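Clan CA, family C40, NlpC/P60 superfamily cysteine peptidase (Trichomonas vaginalis, PDB 6BIO) is an NlpC/P60-family protein, probably a cysteine peptidase that hydrolyses bacterial peptidoglycan. Local coordinates at residues S14-R22 with D51-Y59; V106-T116 with R127-G135. All blocks are in the same frame, centred on the assembly; numbering follows the deposited sequence. Where two conformers were deposited one is given.

Contact 1. Residues S14-R22 with D51-Y59; sequences SYQTQTIGR and DYYVHILGY
T19 and G21 pair with I56 and V54 as the hydrogen-bonded positions of an antiparallel sheet. T19 N gives to I56 O at 3.1 Å, and I56 N to T19 O at 2.8 Å. G21 N to V54 O and V54 N to G21 O repeat the pattern. G21 lacks a side chain, so V54 CG2 and I56 CD1 pack directly on its CA. I56 O has a second donor, a water that also bonds T19 OG1. Another water donates to T17 O and L57 O where the strands part.

The Q18 amide runs beside L57, and its OE1 comes 3.2 Å from H55 CB. That oxygen accepts from R67 NE, while NE2 gives to Q16 O. The H55 ring bonds D119 through ND1 and D194 through NE2.

R22, extended to chi2 and bent at chi3 (83°), brings NH1 to D51 OD1 at 3.0 Å in a salt bridge. This OD1 lies in the guanidinium plane but is met on its anti side, 30° out of the carboxylate plane. R22 NE forms a second salt bridge, with E81, and R192 pairs with D51 OD2.

Strand 19-23 lies between strands 53-60 and 80-88, and strand 63-68 flanks 53-60 on its other edge.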
loop_
_atom_site.group_PDB
_atom_site.type_symbol
_atom_site.label_atom_id
_atom_site.label_comp_id
_atom_site.label_asym_id
_atom_site.label_seq_id
_atom_site.Cartn_x
_atom_site.Cartn_y
_atom_site.Cartn_z
ATOM N N SER A 14 15.995 10.395 8.534
ATOM C CA SER A 14 15.409 10.001 9.808
ATOM C C SER A 14 14.760 8.626 9.737
ATOM O O SER A 14 14.028 8.251 10.662
ATOM C CB SER A 14 14.388 11.036 10.301
ATOM O OG SER A 14 13.215 11.000 9.496
ATOM N N TYR A 15 15.033 7.860 8.681
ATOM C CA TYR A 15 14.327 6.603 8.444
ATOM C C TYR A 15 14.753 5.571 9.478
ATOM O O TYR A 15 15.936 5.226 9.564
ATOM C CB TYR A 15 14.608 6.114 7.025
ATOM C CG TYR A 15 13.709 4.965 6.585
ATOM C CD1 TYR A 15 14.045 3.659 6.845
ATOM C CD2 TYR A 15 12.520 5.209 5.952
ATOM C CE1 TYR A 15 13.215 2.607 6.477
ATOM C CE2 TYR A 15 11.674 4.180 5.584
ATOM C CZ TYR A 15 12.008 2.886 5.863
ATOM O OH TYR A 15 11.077 1.904 5.487
ATOM N N GLN A 16 13.795 5.083 10.266
ATOM C CA GLN A 16 14.100 4.141 11.319
ATOM C C GLN A 16 14.154 2.716 10.777
ATOM O O GLN A 16 13.486 2.344 9.808
ATOM C CB GLN A 16 13.036 4.265 12.411
ATOM C CG GLN A 16 12.957 5.639 13.043
ATOM C CD GLN A 16 14.269 6.072 13.685
ATOM O OE1 GLN A 16 14.830 5.367 14.544
ATOM N NE2 GLN A 16 14.764 7.237 13.278
ATOM N N THR A 17 14.981 1.900 11.424
ATOM C CA THR A 17 15.115 0.504 11.042
ATOM C C THR A 17 13.787 -0.221 11.184
ATOM O O THR A 17 13.149 -0.192 12.253
ATOM C CB THR A 17 16.168 -0.138 11.924
ATOM O OG1 THR A 17 17.331 0.693 11.911
ATOM C CG2 THR A 17 16.503 -1.535 11.440
ATOM N N GLN A 18 13.354 -0.831 10.076
ATOM C CA GLN A 18 12.067 -1.508 10.017
ATOM C C GLN A 18 12.231 -2.846 9.317
ATOM O O GLN A 18 13.186 -3.077 8.588
ATOM C CB GLN A 18 11.050 -0.658 9.264
ATOM C CG GLN A 18 10.687 0.587 10.010
ATOM C CD GLN A 18 10.021 1.640 9.136
ATOM O OE1 GLN A 18 8.876 1.481 8.699
ATOM N NE2 GLN A 18 10.722 2.754 8.909
ATOM N N THR A 19 11.268 -3.730 9.533
ATOM C CA THR A 19 11.166 -5.020 8.858
ATOM C C THR A 19 9.836 -5.068 8.120
ATOM O O THR A 19 9.066 -4.110 8.121
ATOM C CB THR A 19 11.361 -6.173 9.833
ATOM O OG1 THR A 19 10.396 -6.031 10.883
ATOM C CG2 THR A 19 12.780 -6.231 10.388
ATOM N N ILE A 20 9.575 -6.175 7.460
ATOM C CA ILE A 20 8.387 -6.359 6.625
ATOM C C ILE A 20 7.463 -7.308 7.339
ATOM O O ILE A 20 7.893 -8.369 7.771
ATOM C CB ILE A 20 8.726 -6.946 5.240
ATOM C CG1 ILE A 20 9.738 -6.042 4.546
ATOM C CG2 ILE A 20 7.457 -7.125 4.403
ATOM C CD1 ILE A 20 10.303 -6.604 3.268
ATOM N N GLY A 21 6.180 -6.955 7.390
ATOM C CA GLY A 21 5.170 -7.843 7.897
ATOM C C GLY A 21 4.080 -8.165 6.891
ATOM O O GLY A 21 3.751 -7.374 6.004
ATOM N N ARG A 22 3.503 -9.339 7.058
ATOM C CA ARG A 22 2.331 -9.724 6.292
ATOM C C ARG A 22 1.287 -10.178 7.299
ATOM O O ARG A 22 1.591 -11.002 8.170
ATOM C CB ARG A 22 2.637 -10.841 5.267
ATOM C CG ARG A 22 1.383 -11.300 4.513
ATOM C CD ARG A 22 1.691 -12.415 3.508
ATOM N NE ARG A 22 1.718 -13.651 4.191
ATOM C CZ ARG A 22 0.698 -14.507 4.279
ATOM N NH1 ARG A 22 -0.481 -14.350 3.663
ATOM N NH2 ARG A 22 0.896 -15.552 4.992
ATOM N N ASP A 51 -3.489 -10.708 4.656
ATOM C CA ASP A 51 -2.667 -10.601 3.460
ATOM C C ASP A 51 -2.301 -9.174 3.089
ATOM O O ASP A 51 -1.721 -8.971 2.035
ATOM C CB ASP A 51 -3.259 -11.377 2.287
ATOM C CG ASP A 51 -2.234 -11.774 1.245
ATOM O OD1 ASP A 51 -1.173 -12.304 1.623
ATOM O OD2 ASP A 51 -2.507 -11.618 0.045
ATOM N N TYR A 52 -2.589 -8.200 3.955
ATOM C CA TYR A 52 -2.011 -6.878 3.798
ATOM C C TYR A 52 -0.527 -6.924 4.144
ATOM O O TYR A 52 -0.085 -7.694 4.996
ATOM C CB TYR A 52 -2.723 -5.869 4.715
ATOM C CG TYR A 52 -4.059 -5.313 4.208
ATOM C CD1 TYR A 52 -4.754 -5.916 3.160
ATOM C CD2 TYR A 52 -4.616 -4.170 4.785
ATOM C CE1 TYR A 52 -5.953 -5.406 2.721
ATOM C CE2 TYR A 52 -5.812 -3.668 4.337
ATOM C CZ TYR A 52 -6.480 -4.276 3.308
ATOM O OH TYR A 52 -7.673 -3.770 2.867
ATOM N N TYR A 53 0.229 -6.048 3.486
ATOM C CA TYR A 53 1.651 -5.867 3.749
ATOM C C TYR A 53 1.872 -4.587 4.558
ATOM O O TYR A 53 1.229 -3.557 4.319
ATOM C CB TYR A 53 2.427 -5.813 2.425
ATOM C CG TYR A 53 2.266 -7.003 1.503
ATOM C CD1 TYR A 53 1.853 -8.225 1.948
ATOM C CD2 TYR A 53 2.537 -6.850 0.167
ATOM C CE1 TYR A 53 1.719 -9.295 1.064
ATOM C CE2 TYR A 53 2.446 -7.911 -0.723
ATOM C CZ TYR A 53 2.027 -9.120 -0.260
ATOM O OH TYR A 53 1.917 -10.178 -1.154
ATOM N N VAL A 54 2.822 -4.659 5.491
ATOM C CA VAL A 54 3.161 -3.531 6.347
ATOM C C VAL A 54 4.674 -3.474 6.506
ATOM O O VAL A 54 5.382 -4.455 6.279
ATOM C CB VAL A 54 2.487 -3.613 7.738
ATOM C CG1 VAL A 54 1.000 -3.680 7.582
ATOM C CG2 VAL A 54 3.026 -4.782 8.533
ATOM N N HIS A 55 5.142 -2.326 7.017
ATOM C CA HIS A 55 6.422 -2.261 7.663
ATOM C C HIS A 55 6.215 -2.421 9.164
ATOM O O HIS A 55 5.207 -1.977 9.721
ATOM C CB HIS A 55 7.112 -0.909 7.469
ATOM C CG HIS A 55 7.178 -0.436 6.046
ATOM N ND1 HIS A 55 8.286 -0.566 5.231
ATOM C CD2 HIS A 55 6.250 0.207 5.313
ATOM C CE1 HIS A 55 8.013 -0.050 4.045
ATOM N NE2 HIS A 55 6.795 0.455 4.079
ATOM N N ILE A 56 7.174 -3.053 9.824
ATOM C CA ILE A 56 7.149 -3.250 11.275
ATOM C C ILE A 56 8.189 -2.343 11.889
ATOM O O ILE A 56 9.377 -2.497 11.609
ATOM C CB ILE A 56 7.366 -4.721 11.671
ATOM C CG1 ILE A 56 6.331 -5.625 10.992
ATOM C CG2 ILE A 56 7.388 -4.852 13.162
ATOM C CD1 ILE A 56 6.697 -7.080 11.101
ATOM N N LEU A 57 7.743 -1.409 12.724
ATOM C CA LEU A 57 8.595 -0.462 13.430
ATOM C C LEU A 57 9.139 -1.027 14.731
ATOM O O LEU A 57 10.186 -0.577 15.197
ATOM C CB LEU A 57 7.814 0.822 13.723
ATOM C CG LEU A 57 7.514 1.722 12.536
ATOM C CD1 LEU A 57 6.268 2.590 12.804
ATOM C CD2 LEU A 57 8.710 2.589 12.292
ATOM N N GLY A 58 8.467 -2.011 15.310
ATOM C CA GLY A 58 8.904 -2.602 16.555
ATOM C C GLY A 58 7.749 -3.297 17.234
ATOM O O GLY A 58 6.656 -3.384 16.682
ATOM N N TYR A 59 8.010 -3.777 18.439
ATOM C CA TYR A 59 7.019 -4.481 19.235
ATOM C C TYR A 59 7.042 -3.918 20.652
ATOM O O TYR A 59 8.106 -3.571 21.177
ATOM C CB TYR A 59 7.338 -5.979 19.324
ATOM C CG TYR A 59 7.352 -6.686 18.004
ATOM C CD1 TYR A 59 8.488 -6.739 17.217
ATOM C CD2 TYR A 59 6.202 -7.302 17.525
ATOM C CE1 TYR A 59 8.500 -7.413 15.995
ATOM C CE2 TYR A 59 6.198 -7.944 16.335
ATOM C CZ TYR A 59 7.327 -7.990 15.551
ATOM O OH TYR A 59 7.304 -8.685 14.359
HETATM O O HOH W 1 11.830 1.299 14.019
HETATM O O HOH W 2 11.059 -4.268 13.161
#

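Contact 2. Residues V106-T116 with R127-G135; sequences VRYVPANSQVT and RINYRGYIG
This contact lies in the bacterial SH3 domain and includes part of the beta hairpin of strands 114-122 and 125-130. T116 and N129 form an antiparallel hydrogen-bonded pair. T116 N gives to N129 O at 3.0 Å, and N129 N to T116 O at 2.9 Å. Beside them V115 CG1 touches I128 CD1, and both side chains also pack on L142.

From the end of strand 125-130 the Y130 ring packs against V109, at the end of strand 107-109, and P110 and S113, in the turn after it. Its CG, anti to the backbone N (chi1 171°), carries the ring across to them. V109 CG1 sits over the ring centre in a CH-pi contact, 4.2 Å from the centroid. R131 CG covers the opposite face, nearer the rim. Q114 O lies at the ring edge, 3.4 Å from Y130 CD1. Two waters hold the Y130 hydroxyl. One also bonds R107 NH1, and the other donates to S113 OG, which gives to P110 O.

A type I' turn from Y130 to Y133 joins strands 125-130 and 133-138, and the two tyrosines pair through both backbone bonds. N129 OD1 accepts from G132 N in an Asx motif, and a water joins R131 N to Q114 O.

The R107 side chain bends at chi2 (64°) over Y133, with its guanidinium plane 70° from the ring. R107 NH1 gives to Y108 O, and NH2 lies near R131 NE, a like-charge pair. Over the middle of the Y133 ring, R107 CD makes a CH-pi contact, 3.8 Å from the centroid.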
loop_
_atom_site.group_PDB
_atom_site.type_symbol
_atom_site.label_atom_id
_atom_site.label_comp_id
_atom_site.label_asym_id
_atom_site.label_seq_id
_atom_site.Cartn_x
_atom_site.Cartn_y
_atom_site.Cartn_z
ATOM N N VAL A 106 28.838 0.392 4.535
ATOM C CA VAL A 106 28.863 -0.812 5.343
ATOM C C VAL A 106 29.637 -1.891 4.617
ATOM O O VAL A 106 30.518 -2.554 5.188
ATOM C CB VAL A 106 27.423 -1.274 5.671
ATOM C CG1 VAL A 106 27.449 -2.589 6.450
ATOM C CG2 VAL A 106 26.692 -0.198 6.417
ATOM N N ARG A 107 29.329 -2.069 3.333
ATOM C CA ARG A 107 29.945 -3.121 2.537
ATOM C C ARG A 107 29.701 -2.883 1.050
ATOM O O ARG A 107 28.573 -2.584 0.644
ATOM C CB ARG A 107 29.321 -4.458 2.966
ATOM C CG ARG A 107 29.760 -5.711 2.260
ATOM C CD ARG A 107 31.224 -5.978 2.502
ATOM N NE ARG A 107 31.638 -7.394 2.337
ATOM C CZ ARG A 107 32.000 -7.967 1.183
ATOM N NH1 ARG A 107 31.921 -7.295 0.018
ATOM N NH2 ARG A 107 32.397 -9.238 1.199
ATOM N N TYR A 108 30.751 -3.056 0.251
ATOM C CA TYR A 108 30.626 -3.105 -1.192
ATOM C C TYR A 108 29.966 -4.423 -1.594
ATOM O O TYR A 108 30.252 -5.482 -1.033
ATOM C CB TYR A 108 32.026 -3.035 -1.807
ATOM C CG TYR A 108 32.035 -3.299 -3.270
ATOM C CD1 TYR A 108 31.561 -2.327 -4.175
ATOM C CD2 TYR A 108 32.477 -4.528 -3.765
ATOM C CE1 TYR A 108 31.565 -2.583 -5.530
ATOM C CE2 TYR A 108 32.500 -4.779 -5.125
ATOM C CZ TYR A 108 32.053 -3.817 -5.994
ATOM O OH TYR A 108 32.060 -4.142 -7.328
ATOM N N VAL A 109 29.052 -4.345 -2.551
ATOM C CA VAL A 109 28.349 -5.520 -3.046
ATOM C C VAL A 109 28.575 -5.671 -4.537
ATOM O O VAL A 109 28.127 -4.805 -5.315
ATOM C CB VAL A 109 26.836 -5.418 -2.767
ATOM C CG1 VAL A 109 26.174 -6.682 -3.198
ATOM C CG2 VAL A 109 26.568 -5.169 -1.319
ATOM N N PRO A 110 29.290 -6.709 -4.980
ATOM C CA PRO A 110 29.479 -6.895 -6.415
ATOM C C PRO A 110 28.170 -7.248 -7.089
ATOM O O PRO A 110 27.198 -7.713 -6.477
ATOM C CB PRO A 110 30.479 -8.050 -6.530
ATOM C CG PRO A 110 30.550 -8.665 -5.234
ATOM C CD PRO A 110 29.992 -7.739 -4.192
ATOM N N ALA A 111 28.143 -6.960 -8.380
ATOM C CA ALA A 111 27.004 -7.348 -9.172
ATOM C C ALA A 111 26.784 -8.854 -9.049
ATOM O O ALA A 111 27.722 -9.630 -8.875
ATOM C CB ALA A 111 27.216 -6.961 -10.635
ATOM N N ASN A 112 25.527 -9.270 -9.179
ATOM C CA ASN A 112 25.128 -10.678 -9.167
ATOM C C ASN A 112 25.258 -11.346 -7.810
ATOM O O ASN A 112 25.482 -12.560 -7.735
ATOM C CB ASN A 112 25.984 -11.490 -10.141
ATOM C CG ASN A 112 25.220 -12.060 -11.258
ATOM O OD1 ASN A 112 24.016 -12.336 -11.186
ATOM N ND2 ASN A 112 25.914 -12.219 -12.349
ATOM N N SER A 113 25.228 -10.573 -6.736
ATOM C CA SER A 113 25.326 -11.100 -5.385
ATOM C C SER A 113 23.953 -11.536 -4.897
ATOM O O SER A 113 22.951 -10.837 -5.085
ATOM C CB SER A 113 25.847 -10.018 -4.443
ATOM O OG SER A 113 27.222 -9.721 -4.708
ATOM N N GLN A 114 23.901 -12.652 -4.199
ATOM C CA GLN A 114 22.687 -13.042 -3.498
ATOM C C GLN A 114 22.551 -12.214 -2.226
ATOM O O GLN A 114 23.470 -12.163 -1.411
ATOM C CB GLN A 114 22.760 -14.514 -3.113
ATOM C CG GLN A 114 22.974 -15.515 -4.253
ATOM C CD GLN A 114 21.840 -15.547 -5.206
ATOM O OE1 GLN A 114 20.667 -15.517 -4.797
ATOM N NE2 GLN A 114 22.157 -15.583 -6.496
ATOM N N VAL A 115 21.391 -11.604 -2.023
ATOM C CA VAL A 115 21.104 -10.763 -0.864
ATOM C C VAL A 115 19.696 -11.068 -0.363
ATOM O O VAL A 115 18.879 -11.706 -1.047
ATOM C CB VAL A 115 21.246 -9.254 -1.197
ATOM C CG1 VAL A 115 22.623 -8.938 -1.847
ATOM C CG2 VAL A 115 20.087 -8.766 -2.100
ATOM N N THR A 116 19.399 -10.600 0.842
ATOM C CA THR A 116 18.062 -10.772 1.395
ATOM C C THR A 116 17.476 -9.406 1.722
ATOM O O THR A 116 18.073 -8.647 2.491
ATOM C CB THR A 116 18.123 -11.631 2.660
ATOM O OG1 THR A 116 18.710 -12.904 2.362
ATOM C CG2 THR A 116 16.734 -11.829 3.255
ATOM N N ARG A 127 16.449 -2.119 2.401
ATOM C CA ARG A 127 17.361 -2.530 3.449
ATOM C C ARG A 127 17.608 -4.008 3.250
ATOM O O ARG A 127 16.661 -4.768 3.066
ATOM C CB ARG A 127 16.815 -2.256 4.846
ATOM C CG ARG A 127 17.908 -2.374 5.916
ATOM C CD ARG A 127 17.470 -1.892 7.312
ATOM N NE ARG A 127 16.427 -2.711 7.881
ATOM C CZ ARG A 127 16.641 -3.771 8.658
ATOM N NH1 ARG A 127 15.609 -4.464 9.115
ATOM N NH2 ARG A 127 17.880 -4.156 8.951
ATOM N N ILE A 128 18.895 -4.405 3.259
ATOM C CA ILE A 128 19.272 -5.774 2.922
ATOM C C ILE A 128 20.300 -6.318 3.894
ATOM O O ILE A 128 20.960 -5.584 4.633
ATOM C CB ILE A 128 19.807 -5.954 1.475
ATOM C CG1 ILE A 128 21.130 -5.194 1.274
ATOM C CG2 ILE A 128 18.792 -5.543 0.443
ATOM C CD1 ILE A 128 21.943 -5.652 0.097
ATOM N N ASN A 129 20.425 -7.639 3.844
ATOM C CA ASN A 129 21.534 -8.391 4.430
ATOM C C ASN A 129 22.299 -9.052 3.290
ATOM O O ASN A 129 21.722 -9.844 2.532
ATOM C CB ASN A 129 20.983 -9.463 5.371
ATOM C CG ASN A 129 22.062 -10.303 6.011
ATOM O OD1 ASN A 129 23.026 -10.731 5.367
ATOM N ND2 ASN A 129 21.889 -10.585 7.272
ATOM N N TYR A 130 23.594 -8.726 3.150
ATOM C CA TYR A 130 24.520 -9.434 2.269
ATOM C C TYR A 130 25.637 -9.998 3.140
ATOM O O TYR A 130 26.402 -9.236 3.712
ATOM C CB TYR A 130 25.099 -8.459 1.244
ATOM C CG TYR A 130 26.236 -9.050 0.411
ATOM C CD1 TYR A 130 26.035 -10.203 -0.319
ATOM C CD2 TYR A 130 27.509 -8.484 0.391
ATOM C CE1 TYR A 130 27.050 -10.779 -1.061
ATOM C CE2 TYR A 130 28.514 -9.039 -0.398
ATOM C CZ TYR A 130 28.282 -10.174 -1.111
ATOM O OH TYR A 130 29.339 -10.698 -1.853
ATOM N N ARG A 131 25.725 -11.321 3.245
ATOM C CA ARG A 131 26.834 -11.969 3.969
ATOM C C ARG A 131 26.926 -11.486 5.420
ATOM O O ARG A 131 28.017 -11.414 5.983
ATOM C CB ARG A 131 28.206 -11.736 3.293
ATOM C CG ARG A 131 28.456 -12.341 1.927
ATOM C CD ARG A 131 29.879 -11.944 1.394
ATOM N NE ARG A 131 30.982 -12.419 2.241
ATOM C CZ ARG A 131 31.305 -13.698 2.377
ATOM N NH1 ARG A 131 30.590 -14.629 1.737
ATOM N NH2 ARG A 131 32.319 -14.051 3.158
ATOM N N GLY A 132 25.792 -11.142 6.053
ATOM C CA GLY A 132 25.809 -10.640 7.402
ATOM C C GLY A 132 25.921 -9.137 7.525
ATOM O O GLY A 132 25.732 -8.607 8.627
ATOM N N TYR A 133 26.251 -8.430 6.444
ATOM C CA TYR A 133 26.370 -6.969 6.429
ATOM C C TYR A 133 24.992 -6.394 6.126
ATOM O O TYR A 133 24.336 -6.802 5.152
ATOM C CB TYR A 133 27.352 -6.512 5.344
ATOM C CG TYR A 133 28.783 -6.963 5.612
ATOM C CD1 TYR A 133 29.641 -6.190 6.381
ATOM C CD2 TYR A 133 29.246 -8.159 5.131
ATOM C CE1 TYR A 133 30.921 -6.605 6.659
ATOM C CE2 TYR A 133 30.565 -8.568 5.379
ATOM C CZ TYR A 133 31.360 -7.798 6.145
ATOM O OH TYR A 133 32.637 -8.268 6.365
ATOM N N ILE A 134 24.564 -5.428 6.932
ATOM C CA ILE A 134 23.186 -4.938 6.917
ATOM C C ILE A 134 23.160 -3.447 6.598
ATOM O O ILE A 134 23.911 -2.664 7.188
ATOM C CB ILE A 134 22.532 -5.222 8.279
ATOM C CG1 ILE A 134 22.414 -6.752 8.500
ATOM C CG2 ILE A 134 21.142 -4.587 8.365
ATOM C CD1 ILE A 134 22.308 -7.104 9.943
ATOM N N GLY A 135 22.271 -3.048 5.701
ATOM C CA GLY A 135 22.135 -1.640 5.417
ATOM C C GLY A 135 21.357 -1.416 4.134
ATOM O O GLY A 135 20.634 -2.305 3.662
HETATM O O HOH W 3 32.079 -9.600 -1.811
HETATM O O HOH W 4 28.660 -12.100 -3.983
HETATM O O HOH W 5 23.909 -13.022 1.655
HETATM O O HOH W 6 21.460 -12.580 3.028
#

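Both contacts reach the same antiparallel sheet, and their centres are about 20 Å apart. The centre of contact 1 is about 12 Å from the centre of the chain, and half its touching residues are buried. The centre of contact 2 is about 26 Å from it, and more residues are exposed. Contact 1 joins two neighbouring strands along four consecutive bridges and ends in a salt bridge. Contact 2 has one bridge and depends more on aromatic rings, arginine chains and waters. The two meet directly: R127 NH1 of contact 2 probably donates to Q18 O of contact 1, while T17 and T19 pack on the same guanidinium. This ties the segment 14-22 to the SH3 hairpin.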